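Local coordinates for tungsten-containing formylmethanofuran dehydrogenase 2 subunit C (PDB 5T5I), which probably serves, as one subunit of the tungsten-containing formylmethanofuran dehydrogenase complex, in the reversible reduction of carbon dioxide to formylmethanofuran during methanogenesis, at residues C[175-180]-C[190-195]. Sequence-based numbering, arbitrary orientation.
Sequences GDVNIM and IIIEGN
D176 and N195 hold equivalent places at the corners of successive coils in a right-handed parallel beta-solenoid, and their pairing illustrates how such a corner satisfies backbone N-H groups by passing bonds from coil to coil. The backbone N of N195 points at OD1 of D176, 2.8 Å away and almost straight at 178°, meeting that oxygen on its anti side and somewhat out of the carboxylate plane. The carboxylate gets there because CG lies beside the backbone N (chi1 -53°), which brings OD1 to the backbone of the next coil. N195 adopts nearly the same torsion, and its side-chain amide runs alongside the carboxylate with the two planes only 4° apart. In the return direction, V177 N donates to N195 O over 2.9 Å, approaching nearly along the C=O axis. G194 N adds a weak, bent bond to G175 O. Glycine suits position 194, since a beta-carbon there would collide with G175 O and D176 OD1. Inside the corner, V177 CG2 rests on I192 CD1 at 3.9 Å. Replacing D176 by an alanine removes OD1 and would probably leave the backbone N-H of N195 without its side-chain acceptor. The pattern continues along the stack: N157 OD1 accepts from D176 N, while N195 OD1 takes the backbone N-H of M214. Asx side chains thus serve as acceptors for backbone N-H groups at the turn between strands 187-192 and 196-198, just before the next parallel pairing begins.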
# COMPACT_ATOMS: atom_id res chain seq x y z
N GLY C 175 1.43 -36.93 -5.03
CA GLY C 175 0.74 -35.71 -5.44
C GLY C 175 0.88 -34.59 -4.42
O GLY C 175 1.90 -34.47 -3.72
N ASP C 176 -0.15 -33.76 -4.31
CA ASP C 176 -0.20 -32.62 -3.40
C ASP C 176 -0.93 -32.94 -2.10
O ASP C 176 -1.73 -33.88 -2.04
CB ASP C 176 -0.95 -31.46 -4.08
CG ASP C 176 -0.40 -31.09 -5.44
OD1 ASP C 176 0.83 -31.09 -5.60
OD2 ASP C 176 -1.21 -30.83 -6.36
N VAL C 177 -0.69 -32.12 -1.07
CA VAL C 177 -1.42 -32.16 0.20
C VAL C 177 -2.01 -30.78 0.46
O VAL C 177 -1.57 -29.78 -0.13
CB VAL C 177 -0.62 -32.67 1.43
CG1 VAL C 177 -0.09 -34.08 1.21
CG2 VAL C 177 0.49 -31.72 1.81
N ASN C 178 -2.98 -30.70 1.37
CA ASN C 178 -3.60 -29.44 1.72
C ASN C 178 -2.86 -28.78 2.89
O ASN C 178 -1.77 -28.26 2.66
CB ASN C 178 -5.11 -29.61 1.92
CG ASN C 178 -5.83 -28.28 2.01
OD1 ASN C 178 -5.67 -27.45 1.14
ND2 ASN C 178 -6.66 -28.07 3.00
N ILE C 179 -3.39 -28.79 4.13
CA ILE C 179 -2.70 -28.11 5.23
C ILE C 179 -2.30 -29.05 6.36
O ILE C 179 -2.85 -30.13 6.52
CB ILE C 179 -3.50 -26.90 5.76
CG1 ILE C 179 -4.83 -27.33 6.44
CG2 ILE C 179 -3.74 -25.89 4.64
CD1 ILE C 179 -5.51 -26.21 7.24
N MET C 180 -1.31 -28.62 7.13
CA MET C 180 -0.82 -29.25 8.36
C MET C 180 -0.31 -30.70 8.22
O MET C 180 -0.55 -31.51 9.12
CB MET C 180 -1.91 -29.17 9.45
CG MET C 180 -2.42 -27.75 9.65
SD MET C 180 -3.61 -27.43 11.00
CE MET C 180 -5.08 -28.28 10.40
N ILE C 190 8.15 -38.16 6.33
CA ILE C 190 7.06 -37.82 5.42
C ILE C 190 7.72 -37.20 4.18
O ILE C 190 8.45 -36.21 4.31
CB ILE C 190 6.02 -36.86 6.02
CG1 ILE C 190 5.30 -37.53 7.22
CG2 ILE C 190 4.97 -36.43 4.96
CD1 ILE C 190 4.53 -36.54 8.11
N ILE C 191 7.44 -37.76 2.99
CA ILE C 191 7.93 -37.19 1.73
C ILE C 191 6.69 -36.76 0.91
O ILE C 191 5.85 -37.58 0.60
CB ILE C 191 8.81 -38.17 0.90
CG1 ILE C 191 10.08 -38.57 1.69
CG2 ILE C 191 9.19 -37.50 -0.45
CD1 ILE C 191 10.91 -39.70 1.06
N ILE C 192 6.62 -35.48 0.55
CA ILE C 192 5.55 -34.93 -0.30
C ILE C 192 6.21 -34.55 -1.64
O ILE C 192 7.03 -33.62 -1.69
CB ILE C 192 4.81 -33.76 0.40
CG1 ILE C 192 4.12 -34.25 1.71
CG2 ILE C 192 3.77 -33.11 -0.54
CD1 ILE C 192 3.98 -33.21 2.76
N GLU C 193 5.91 -35.28 -2.71
CA GLU C 193 6.54 -35.03 -4.01
C GLU C 193 5.94 -33.81 -4.72
O GLU C 193 6.60 -33.20 -5.54
CB GLU C 193 6.54 -36.28 -4.89
CG GLU C 193 7.24 -37.45 -4.22
CD GLU C 193 7.42 -38.71 -5.06
OE1 GLU C 193 6.84 -38.78 -6.16
OE2 GLU C 193 8.09 -39.64 -4.58
N GLY C 194 4.71 -33.47 -4.37
CA GLY C 194 4.00 -32.31 -4.89
C GLY C 194 4.06 -31.12 -3.95
O GLY C 194 5.04 -30.92 -3.23
N ASN C 195 2.99 -30.33 -3.96
CA ASN C 195 2.87 -29.09 -3.20
C ASN C 195 2.19 -29.23 -1.84
O ASN C 195 1.49 -30.21 -1.57
CB ASN C 195 2.09 -28.07 -4.06
CG ASN C 195 2.72 -27.81 -5.42
OD1 ASN C 195 3.95 -27.83 -5.58
ND2 ASN C 195 1.91 -27.58 -6.43